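Side-chain contacts in exopolyphosphatase (Cytophaga hutchinsonii, PDB 3MDQ), which probably removes terminal phosphates from inorganic polyphosphate by hydrolysis, as a member of the Ppx/GppA phosphatases with their actin-like ATPase fold: residues Glu107-Gly111 against Ala112-Glu116; Leu117-Arg120 against Gly121-Ala125; Val126-Asp130 against His131-Ala135; Tyr237-Leu241 against Pro242-Arg246; Glu301-Leu304 against Tyr305-Asp309. All coordinates share one frame; numbering follows the deposited sequence. Where two conformers were deposited one is given.

In the fold
All five contacts are local, between residues close along the chain. Interactions 1 and 2 share helix 111-125, the first at its capped N-terminus and the second, more buried, along its C-terminal half. Interaction 3 turns the chain from that helix into strand 133-138, and selenomethionine Met128 packs back on Phe119 and Gln123; Glu129, Asp130 and His131 of its turn are exposed. Interaction 5, mostly buried, lies on helix 299-309, which packs beside helix 111-125 and is tied to interaction 2 by the salt bridge Arg120-Asp309. Interaction 4, about 30 Å centre to centre from interactions 1 and 5, repeats the N-cap of interaction 1 with serine in place of aspartate.

Interaction 1 of 5, residues Glu107-Gly111 against Ala112-Glu116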
# COMPACT_ATOMS: atom_id res chain seq x y z
N GLU A 107 -0.67 16.21 -6.22
CA GLU A 107 -0.70 16.63 -4.80
C GLU A 107 0.28 15.74 -4.03
O GLU A 107 0.01 14.55 -3.83
CB GLU A 107 -2.11 16.49 -4.26
CG GLU A 107 -2.26 16.87 -2.79
CD GLU A 107 -2.69 18.31 -2.58
OE1 GLU A 107 -3.69 18.72 -3.23
OE2 GLU A 107 -2.05 19.01 -1.76
N VAL A 108 1.40 16.31 -3.60
CA VAL A 108 2.39 15.58 -2.84
C VAL A 108 1.94 15.58 -1.39
O VAL A 108 1.68 16.64 -0.80
CB VAL A 108 3.77 16.19 -2.96
CG1 VAL A 108 4.77 15.41 -2.09
CG2 VAL A 108 4.21 16.29 -4.48
N ILE A 109 1.77 14.38 -0.83
CA ILE A 109 1.34 14.27 0.57
C ILE A 109 2.44 13.64 1.40
O ILE A 109 3.13 12.69 0.95
CB ILE A 109 0.01 13.53 0.71
CG1 ILE A 109 0.13 12.13 0.19
CG2 ILE A 109 -1.17 14.30 -0.03
CD1 ILE A 109 -1.08 11.19 0.58
N ASP A 110 2.60 14.16 2.62
CA ASP A 110 3.60 13.63 3.51
C ASP A 110 3.14 12.30 4.13
O ASP A 110 1.98 11.86 3.93
CB ASP A 110 4.08 14.65 4.56
CG ASP A 110 3.05 15.05 5.56
OD1 ASP A 110 2.03 14.36 5.84
OD2 ASP A 110 3.30 16.13 6.17
N GLY A 111 4.05 11.62 4.78
CA GLY A 111 3.77 10.29 5.32
C GLY A 111 2.64 10.29 6.37
O GLY A 111 1.79 9.38 6.34
N ALA A 112 2.60 11.31 7.23
CA ALA A 112 1.56 11.41 8.26
C ALA A 112 0.21 11.48 7.58
O ALA A 112 -0.74 10.79 7.97
CB ALA A 112 1.78 12.65 9.21
N ARG A 113 0.09 12.33 6.56
CA ARG A 113 -1.21 12.53 5.92
C ARG A 113 -1.59 11.31 5.13
O ARG A 113 -2.77 10.92 5.10
CB ARG A 113 -1.14 13.71 4.97
CG ARG A 113 -2.46 14.09 4.34
CD ARG A 113 -3.45 14.49 5.38
NE ARG A 113 -4.77 14.80 4.79
CZ ARG A 113 -5.92 14.55 5.40
NH1 ARG A 113 -5.94 13.95 6.57
NH2 ARG A 113 -7.07 14.84 4.82
N GLU A 114 -0.61 10.68 4.49
CA GLU A 114 -0.83 9.40 3.79
C GLU A 114 -1.43 8.34 4.76
O GLU A 114 -2.41 7.66 4.44
CB GLU A 114 0.48 8.88 3.18
CG GLU A 114 0.36 7.62 2.40
CD GLU A 114 1.68 7.15 1.79
OE1 GLU A 114 2.73 7.76 2.10
OE2 GLU A 114 1.68 6.13 1.03
N ALA A 115 -0.86 8.26 5.94
CA ALA A 115 -1.37 7.34 6.94
C ALA A 115 -2.83 7.65 7.32
O ALA A 115 -3.68 6.74 7.43
CB ALA A 115 -0.46 7.35 8.18
N GLU A 116 -3.12 8.92 7.55
CA GLU A 116 -4.49 9.33 7.89
C GLU A 116 -5.48 8.93 6.80
O GLU A 116 -6.60 8.45 7.07
CB GLU A 116 -4.55 10.83 8.15
CG GLU A 116 -3.77 11.23 9.37
CD GLU A 116 -3.54 12.72 9.46
OE1 GLU A 116 -3.87 13.48 8.54
OE2 GLU A 116 -2.96 13.12 10.48
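Asp110 caps the helix that carries Arg113, at the point where strand 106-108, an outermost strand of the five-stranded sheet, passes through a short link into helix 111-125. The carboxylate does the capping: OD1 of Asp110 accepts from Arg113 N at 2.9 Å, meeting it nearly along its C-O axis. With CG lodged between its own backbone N and carbonyl carbon (chi1 67°), the carboxylate folds back over the first turn, where OD1 also lies 3.4 Å from Arg113 CB. The main-chain oxygen of Asp110 takes a second amide, Glu114 N, at 2.9 Å, and Gly111 O continues the helical pattern by receiving Ala115 N.

Next to the cap, Ile109 sends CD1 against Glu114 CA at 3.7 Å, and the two side chains cross at about a right angle. Glu114 runs out fully extended, and its OE1 forms a salt bridge with Arg86, whose NH1 also donates to Ile109 O. That arginine therefore joins the link before the helix to the helix itself. Arg113 turns the other way: its chain bends at chi2, and NH1 reaches Glu116 OE1 at 2.9 Å in a salt bridge one turn further along, while NE donates to Val313 O near the C-terminus. The acidic side chain and the backbone oxygen of Asp110 occupy the helix start, where the carboxylate's negative charge would suit the positive end of the helix dipole. This is a classical aspartate N-cap at a strand-to-helix junction.

Interaction 2 of 5, residues Leu117-Arg120 against Gly121-Ala125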
# COMPACT_ATOMS: atom_id res chain seq x y z
N LEU A 117 -5.11 9.19 5.55
CA LEU A 117 -6.01 8.92 4.44
C LEU A 117 -6.19 7.43 4.26
O LEU A 117 -7.31 6.96 4.04
CB LEU A 117 -5.48 9.58 3.16
CG LEU A 117 -5.47 11.09 3.14
CD1 LEU A 117 -4.58 11.57 1.98
CD2 LEU A 117 -6.91 11.65 3.00
N ILE A 118 -5.12 6.65 4.36
CA ILE A 118 -5.23 5.19 4.32
C ILE A 118 -6.24 4.72 5.37
O ILE A 118 -7.12 3.89 5.08
CB ILE A 118 -3.89 4.51 4.53
CG1 ILE A 118 -3.01 4.73 3.29
CG2 ILE A 118 -4.08 3.01 4.84
CD1 ILE A 118 -1.51 4.50 3.53
N PHE A 119 -6.10 5.22 6.59
CA PHE A 119 -7.00 4.75 7.67
C PHE A 119 -8.46 5.11 7.41
O PHE A 119 -9.36 4.32 7.77
CB PHE A 119 -6.56 5.23 9.05
CG PHE A 119 -7.09 4.40 10.19
CD1 PHE A 119 -6.64 3.10 10.40
CD2 PHE A 119 -8.04 4.91 11.03
CE1 PHE A 119 -7.09 2.35 11.46
CE2 PHE A 119 -8.48 4.15 12.14
CZ PHE A 119 -8.02 2.91 12.33
N ARG A 120 -8.73 6.25 6.76
CA ARG A 120 -10.12 6.54 6.38
C ARG A 120 -10.66 5.47 5.44
O ARG A 120 -11.83 5.10 5.55
CB ARG A 120 -10.23 7.92 5.73
CG ARG A 120 -11.61 8.25 5.23
CD ARG A 120 -12.59 8.44 6.39
NE ARG A 120 -13.97 8.65 5.96
CZ ARG A 120 -14.85 7.69 5.69
NH1 ARG A 120 -14.53 6.41 5.75
NH2 ARG A 120 -16.08 8.04 5.33
N GLY A 121 -9.84 4.96 4.53
CA GLY A 121 -10.27 3.86 3.67
C GLY A 121 -10.50 2.57 4.45
O GLY A 121 -11.53 1.89 4.26
N VAL A 122 -9.59 2.27 5.37
CA VAL A 122 -9.73 1.08 6.23
C VAL A 122 -11.02 1.14 7.04
O VAL A 122 -11.75 0.12 7.15
CB VAL A 122 -8.49 0.91 7.12
CG1 VAL A 122 -8.70 -0.19 8.21
CG2 VAL A 122 -7.26 0.61 6.27
N GLN A 123 -11.32 2.32 7.59
CA GLN A 123 -12.55 2.52 8.37
C GLN A 123 -13.79 2.19 7.52
O GLN A 123 -14.79 1.66 8.04
CB GLN A 123 -12.66 3.95 8.90
CG GLN A 123 -11.75 4.23 10.03
CD GLN A 123 -11.72 5.70 10.43
OE1 GLN A 123 -11.78 6.58 9.57
NE2 GLN A 123 -11.55 5.97 11.74
N GLN A 124 -13.77 2.54 6.24
CA GLN A 124 -14.91 2.23 5.35
C GLN A 124 -14.98 0.72 5.01
O GLN A 124 -16.07 0.19 4.84
CB GLN A 124 -14.82 3.03 4.06
CG GLN A 124 -16.12 3.12 3.34
CD GLN A 124 -17.14 4.01 4.09
OE1 GLN A 124 -16.78 4.87 4.93
NE2 GLN A 124 -18.43 3.81 3.78
N ALA A 125 -13.84 0.05 4.95
CA ALA A 125 -13.78 -1.34 4.56
C ALA A 125 -14.01 -2.33 5.68
O ALA A 125 -14.48 -3.45 5.42
CB ALA A 125 -12.43 -1.62 3.96
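Arg120 and Gln124 lie side by side, pointing the same way along one flank of helix 111-125. The guanidinium is end-on, with NH1 and NH2 both directed at the single oxygen OE1 of Gln124. NH1 is the better placed: it stands 2.8 Å from Gln124 OE1, in the amide plane and on a lone pair. The NH2 bond to the same Gln124 OE1 is longer, at 3.3 Å, and comes from above the carbonyl plane. Both arginine nitrogens keep that oxygen within the guanidinium plane, although the guanidinium and amide planes themselves are turned 43° apart. Each chain bends at chi2, which brings the two ends together one turn apart.

Another glutamine meets the neighbouring aromatic. Gln123 crosses Phe119 at about a right angle, its NE2 lying 3.6 Å from Phe119 CE2 with the ring and amide planes 48° apart. That NE2 donates to Asn149 O, and the amide oxygen lies beside the base of the arginine, OE1 of Gln123 3.6 Å from Arg120 CA. On the buried side, CG2 of Ile118 touches CG2 of Val122 at 4.2 Å, and both residues pack on Cys210 of strand 206-210.

Ile118 and Val122 thus turn toward the six-stranded sheet, while on the side of helix 299-309 Arg120 NE makes a salt bridge with Asp309. With its nitrogens shared between a carboxylate and an amide oxygen, the guanidinium is fixed in rotation, and its positive charge probably polarises the Gln124 carbonyl.

Interaction 3 of 5, residues Val126-Asp130 against His131-Ala135; sequences VPMED and HISLA
The imidazole of His131 has Glu129 CB over one face, while OD1 of Asp130 comes in obliquely, 3.5 Å from His131 CD2. Glu129 runs alongside the ring in the same direction, which leaves its OE2 3.6 Å from His131 CE1. The Glu129 carboxylate is turned 50° from the ring plane and that of Asp130 34°. The backbone carrying these side chains makes a type II' turn from Met128 to His131, closed by His131 N donating to Met128 O at 2.9 Å.

Selenomethionine Met128 points the other way, into the protein. Its chain bends at chi3 (-91°), placing SE 3.7 Å from both CB and OG of Ser133, and its methyl group packs on Phe119 and Gln123 of helix 111-125. Ser133 OG is turned back along the chain to donate to His131 O at 2.8 Å, approaching from above the carbonyl plane.

The turn thus divides by chemistry, with an apolar selenium side chain between helix 111-125 and the sheet, and charged groups outside. Two carboxylates so close to one imidazole would probably make a positively charged histidine easier to hold, although neither forms a salt bridge with it.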
# COMPACT_ATOMS: atom_id res chain seq x y z
N VAL A 126 -13.60 -1.98 6.90
CA VAL A 126 -13.57 -2.89 8.04
C VAL A 126 -14.28 -2.20 9.21
O VAL A 126 -13.83 -1.16 9.70
CB VAL A 126 -12.15 -3.16 8.50
CG1 VAL A 126 -12.14 -4.17 9.69
CG2 VAL A 126 -11.27 -3.71 7.32
N PRO A 127 -15.43 -2.75 9.64
CA PRO A 127 -16.14 -2.14 10.77
C PRO A 127 -15.52 -2.53 12.09
O PRO A 127 -15.73 -3.64 12.58
CB PRO A 127 -17.57 -2.71 10.61
CG PRO A 127 -17.36 -4.02 9.94
CD PRO A 127 -16.15 -3.88 9.06
N MSE A 128 -14.69 -1.65 12.64
CA MSE A 128 -13.84 -1.95 13.78
C MSE A 128 -14.54 -1.78 15.10
O MSE A 128 -14.01 -2.20 16.15
CB MSE A 128 -12.59 -1.05 13.75
CG MSE A 128 -11.64 -1.41 12.62
SE MSE A 128 -10.19 -0.14 12.53
CE MSE A 128 -11.00 1.07 11.33
N GLU A 129 -15.73 -1.17 15.09
CA GLU A 129 -16.43 -0.83 16.34
C GLU A 129 -15.46 -0.01 17.22
O GLU A 129 -14.68 0.82 16.70
CB GLU A 129 -16.93 -2.11 17.05
CG GLU A 129 -17.74 -3.11 16.21
CD GLU A 129 -18.41 -4.20 17.08
OE1 GLU A 129 -19.36 -3.84 17.83
OE2 GLU A 129 -18.00 -5.38 17.02
N ASP A 130 -15.45 -0.27 18.52
CA ASP A 130 -14.49 0.39 19.40
C ASP A 130 -13.22 -0.44 19.59
O ASP A 130 -12.44 -0.18 20.51
CB ASP A 130 -15.14 0.72 20.76
CG ASP A 130 -15.64 -0.49 21.49
OD1 ASP A 130 -15.67 -1.62 20.92
OD2 ASP A 130 -16.04 -0.30 22.66
N HIS A 131 -12.99 -1.46 18.76
CA HIS A 131 -11.82 -2.30 18.94
C HIS A 131 -10.56 -1.55 18.50
O HIS A 131 -10.48 -1.11 17.34
CB HIS A 131 -11.92 -3.61 18.13
CG HIS A 131 -13.12 -4.44 18.48
ND1 HIS A 131 -13.57 -5.47 17.69
CD2 HIS A 131 -13.99 -4.35 19.52
CE1 HIS A 131 -14.64 -6.02 18.26
NE2 HIS A 131 -14.92 -5.35 19.36
N ILE A 132 -9.61 -1.39 19.41
CA ILE A 132 -8.36 -0.65 19.11
C ILE A 132 -7.53 -1.52 18.16
O ILE A 132 -7.17 -2.66 18.48
CB ILE A 132 -7.57 -0.34 20.38
CG1 ILE A 132 -8.40 0.43 21.40
CG2 ILE A 132 -6.29 0.44 20.06
CD1 ILE A 132 -9.00 1.63 20.87
N SER A 133 -7.28 -0.99 16.98
CA SER A 133 -6.73 -1.78 15.90
C SER A 133 -5.45 -1.12 15.39
O SER A 133 -5.36 0.11 15.32
CB SER A 133 -7.74 -1.87 14.76
OG SER A 133 -9.01 -2.36 15.29
N LEU A 134 -4.49 -1.96 14.98
CA LEU A 134 -3.30 -1.48 14.29
C LEU A 134 -3.48 -1.82 12.83
O LEU A 134 -3.62 -3.01 12.45
CB LEU A 134 -2.04 -2.13 14.87
CG LEU A 134 -0.74 -1.83 14.13
CD1 LEU A 134 -0.37 -0.32 14.17
CD2 LEU A 134 0.43 -2.72 14.67
N ALA A 135 -3.47 -0.80 11.97
CA ALA A 135 -3.48 -1.00 10.53
C ALA A 135 -2.11 -0.72 9.96
O ALA A 135 -1.45 0.21 10.40
CB ALA A 135 -4.55 -0.07 9.85

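Interaction 4 of 5, residues Tyr237-Leu241 against Pro242-Arg246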
# COMPACT_ATOMS: atom_id res chain seq x y z
N TYR A 237 -11.08 -9.44 4.33
CA TYR A 237 -10.83 -10.89 4.29
C TYR A 237 -10.04 -11.26 5.50
O TYR A 237 -8.96 -10.68 5.73
CB TYR A 237 -10.06 -11.25 3.01
CG TYR A 237 -9.71 -12.70 2.91
CD1 TYR A 237 -10.61 -13.60 2.38
CD2 TYR A 237 -8.51 -13.17 3.41
CE1 TYR A 237 -10.29 -14.98 2.31
CE2 TYR A 237 -8.21 -14.53 3.38
CZ TYR A 237 -9.11 -15.42 2.79
OH TYR A 237 -8.81 -16.78 2.76
N LEU A 238 -10.50 -12.21 6.30
CA LEU A 238 -9.75 -12.56 7.49
C LEU A 238 -8.86 -13.76 7.23
O LEU A 238 -9.30 -14.85 6.80
CB LEU A 238 -10.65 -12.83 8.67
CG LEU A 238 -9.94 -13.27 9.96
CD1 LEU A 238 -10.78 -12.85 11.14
CD2 LEU A 238 -9.64 -14.79 10.03
N LEU A 239 -7.59 -13.54 7.52
CA LEU A 239 -6.52 -14.52 7.37
C LEU A 239 -6.16 -15.02 8.76
O LEU A 239 -5.73 -14.24 9.61
CB LEU A 239 -5.29 -13.86 6.71
CG LEU A 239 -4.07 -14.65 6.33
CD1 LEU A 239 -4.41 -15.65 5.20
CD2 LEU A 239 -2.99 -13.66 5.89
N SER A 240 -6.31 -16.31 9.02
CA SER A 240 -5.91 -16.81 10.33
C SER A 240 -4.39 -16.77 10.51
O SER A 240 -3.66 -16.79 9.52
CB SER A 240 -6.42 -18.22 10.56
OG SER A 240 -5.69 -19.17 9.77
N LEU A 241 -3.94 -16.82 11.76
CA LEU A 241 -2.47 -16.91 11.99
C LEU A 241 -1.85 -18.19 11.43
O LEU A 241 -0.78 -18.13 10.82
CB LEU A 241 -2.08 -16.70 13.43
CG LEU A 241 -2.46 -15.30 13.88
CD1 LEU A 241 -1.95 -15.08 15.30
CD2 LEU A 241 -1.99 -14.15 12.98
N PRO A 242 -2.51 -19.35 11.59
CA PRO A 242 -1.96 -20.53 10.89
C PRO A 242 -1.83 -20.37 9.39
O PRO A 242 -0.85 -20.84 8.78
CB PRO A 242 -2.93 -21.63 11.27
CG PRO A 242 -3.40 -21.25 12.59
CD PRO A 242 -3.57 -19.73 12.54
N ASP A 243 -2.82 -19.73 8.75
CA ASP A 243 -2.74 -19.48 7.33
C ASP A 243 -1.58 -18.53 7.00
O ASP A 243 -0.84 -18.76 6.04
CB ASP A 243 -4.09 -19.05 6.77
CG ASP A 243 -5.05 -20.26 6.51
OD1 ASP A 243 -4.64 -21.45 6.55
OD2 ASP A 243 -6.19 -20.06 6.19
N PHE A 244 -1.41 -17.48 7.80
CA PHE A 244 -0.29 -16.56 7.63
C PHE A 244 1.02 -17.31 7.77
O PHE A 244 1.95 -17.12 6.96
CB PHE A 244 -0.29 -15.40 8.64
CG PHE A 244 0.92 -14.54 8.51
CD1 PHE A 244 1.07 -13.69 7.43
CD2 PHE A 244 1.96 -14.68 9.41
CE1 PHE A 244 2.21 -12.93 7.30
CE2 PHE A 244 3.14 -13.94 9.25
CZ PHE A 244 3.24 -13.09 8.20
N ASN A 245 1.13 -18.15 8.77
CA ASN A 245 2.41 -18.86 8.94
C ASN A 245 2.71 -19.87 7.83
O ASN A 245 3.88 -20.08 7.48
CB ASN A 245 2.49 -19.46 10.34
CG ASN A 245 2.77 -18.41 11.41
OD1 ASN A 245 3.68 -17.54 11.27
ND2 ASN A 245 2.01 -18.47 12.49
N ARG A 246 1.69 -20.47 7.22
CA ARG A 246 1.90 -21.29 6.04
C ARG A 246 2.44 -20.46 4.88
O ARG A 246 3.41 -20.87 4.22
CB ARG A 246 0.61 -22.00 5.60
CG ARG A 246 0.81 -23.03 4.47
CD ARG A 246 -0.51 -23.39 3.77
NE ARG A 246 -0.96 -22.34 2.85
CZ ARG A 246 -1.95 -21.47 3.09
NH1 ARG A 246 -2.66 -21.48 4.21
NH2 ARG A 246 -2.24 -20.57 2.16
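Strand 237-240 runs into helix 242-246 with their axes 74° apart and 6.3 Å at closest approach, and Phe244 N donates to Ser240 O at 2.9 Å to close the first turn. Ser240 is the N-cap. Its OG sits between its own backbone N and carbonyl carbon (chi1 72°), and from there it accepts from Asp243 N at 3.1 Å. The same oxygen lies 3.4 Å from Asp243 CB, so the hydroxyl rests against the base of that side chain. Pro242 fills the first turn, where no amide hydrogen is needed, and its CD lies 3.5 Å from Leu241 CB, a closeness that comes largely from the peptide link before the proline.

Leu239 reaches forward from the strand to the helix. Its CD1 meets Asp243 CB at 3.8 Å, while CD2 comes to Phe244 CB at 4.2 Å and lies at the edge of the phenyl ring, near its plane. Asp243 is held at its far end: OD1 makes a salt bridge with Arg246 NH1 at 3.1 Å, and OD2 accepts from His225 and Asn221.

Those last two residues belong to helix 212-225, which also packs against Tyr237 and Leu239. Phe244 goes to helix 267-286 instead, among Ile277, Ile280 and Leu284, and it touches Ile292 of strand 291-295, the sheet neighbour of strand 236-240.

Interaction 5 of 5, residues Glu301-Leu304 against Tyr305-Asp309. With GOL (glycerol), chain J.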
# COMPACT_ATOMS: atom_id res chain seq x y z
N GLU A 301 -9.08 4.78 -1.85
CA GLU A 301 -10.39 4.81 -1.23
C GLU A 301 -10.46 5.81 -0.08
O GLU A 301 -11.46 6.48 0.11
CB GLU A 301 -10.85 3.45 -0.75
CG GLU A 301 -11.20 2.48 -1.88
CD GLU A 301 -10.04 1.73 -2.47
OE1 GLU A 301 -8.91 1.73 -1.93
OE2 GLU A 301 -10.28 1.09 -3.56
N GLY A 302 -9.39 5.93 0.70
CA GLY A 302 -9.37 6.95 1.72
C GLY A 302 -9.47 8.35 1.19
O GLY A 302 -10.12 9.20 1.80
N VAL A 303 -8.82 8.60 0.07
CA VAL A 303 -8.94 9.89 -0.62
C VAL A 303 -10.40 10.14 -1.05
O VAL A 303 -10.97 11.22 -0.79
CB VAL A 303 -7.96 9.98 -1.81
CG1 VAL A 303 -8.28 11.16 -2.72
CG2 VAL A 303 -6.51 10.03 -1.31
N LEU A 304 -11.00 9.15 -1.71
CA LEU A 304 -12.40 9.23 -2.14
C LEU A 304 -13.31 9.55 -0.98
O LEU A 304 -14.12 10.48 -1.06
CB LEU A 304 -12.82 7.94 -2.82
CG LEU A 304 -14.30 7.77 -3.11
CD1 LEU A 304 -14.81 8.79 -4.14
CD2 LEU A 304 -14.59 6.32 -3.54
N TYR A 305 -13.17 8.79 0.12
CA TYR A 305 -14.14 8.96 1.20
C TYR A 305 -13.90 10.25 1.99
O TYR A 305 -14.84 10.85 2.50
CB TYR A 305 -14.21 7.72 2.08
CG TYR A 305 -15.04 6.64 1.44
CD1 TYR A 305 -16.42 6.69 1.51
CD2 TYR A 305 -14.47 5.61 0.72
CE1 TYR A 305 -17.22 5.73 0.89
CE2 TYR A 305 -15.29 4.65 0.05
CZ TYR A 305 -16.64 4.73 0.17
OH TYR A 305 -17.44 3.77 -0.45
N THR A 306 -12.66 10.72 2.03
CA THR A 306 -12.33 12.02 2.60
C THR A 306 -13.02 13.11 1.80
O THR A 306 -13.66 14.01 2.35
CB THR A 306 -10.80 12.22 2.70
OG1 THR A 306 -10.28 11.24 3.59
CG2 THR A 306 -10.43 13.59 3.22
N MSE A 307 -12.98 12.98 0.47
CA MSE A 307 -13.68 13.92 -0.44
C MSE A 307 -15.19 13.88 -0.21
O MSE A 307 -15.83 14.92 -0.14
CB MSE A 307 -13.35 13.62 -1.91
CG MSE A 307 -11.93 14.01 -2.26
SE MSE A 307 -11.40 13.28 -4.01
CE MSE A 307 -12.49 14.56 -5.08
N LEU A 308 -15.76 12.69 -0.13
CA LEU A 308 -17.19 12.54 0.09
C LEU A 308 -17.61 13.07 1.47
O LEU A 308 -18.73 13.59 1.63
CB LEU A 308 -17.64 11.07 -0.06
CG LEU A 308 -17.47 10.45 -1.47
CD1 LEU A 308 -17.85 8.98 -1.49
CD2 LEU A 308 -18.26 11.28 -2.50
N ASP A 309 -16.72 12.98 2.47
CA ASP A 309 -16.98 13.55 3.80
C ASP A 309 -17.03 15.08 3.73
O ASP A 309 -17.56 15.76 4.67
CB ASP A 309 -15.88 13.17 4.82
CG ASP A 309 -15.91 11.71 5.27
OD1 ASP A 309 -16.88 10.95 5.06
OD2 ASP A 309 -14.89 11.27 5.90
C1 GOL J . -14.40 1.06 -4.02
O1 GOL J . -13.00 0.82 -4.33
C2 GOL J . -14.93 2.52 -4.12
O2 GOL J . -15.19 2.98 -5.46
C3 GOL J . -16.34 2.68 -3.52
O3 GOL J . -16.47 2.27 -2.19
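Tyr305 stands one helical turn beyond Glu301 on helix 299-309, which in this actin-like ATPase fold packs against strands 5-11 and 15-24 on one flank and helix 111-125 on another. Starting from the backbone, Tyr305 CB rests 3.6 Å from Glu301 O. With CG beside the backbone N (chi1 -79°), the ring leans back over the preceding turn, so that CD2 passes 3.2 Å from that same Glu301 O, which lies at the ring edge near its plane. Further out, CE2 touches Leu304 CD2 at 4.0 Å. At the tip OH lies only 2.5 Å from O3 of a glycerol, that O3 lying at the ring edge and in its plane; this is a very short hydrogen bond whose exact length is doubtful, and either oxygen could be the donor. This glycerol, probably from the crystallisation liquor, spans back to Glu301, where its O1 makes a weak hydrogen bond to OE2. Glu301 OE1 accepts from Ser298 N, and Tyr297, Thr21 and Thr30 also bond the glycerol.

The other side chains pair at the same spacing. Val303 and selenomethionine Met307 lie side by side, with CG1 of Val303 4.0 Å from SE of Met307. Leu304 and Leu308 meet through their CD1 atoms, and both pack on Ile6 of the sheet. On the flank toward helix 111-125, Thr306 touches Leu117 and Arg120, and its hydroxyl turns inward to its own helix. Gly302 O is gripped twice from opposite faces of its carbonyl plane, by Thr306 N at 3.0 Å and by Thr306 OG1 at 2.7 Å.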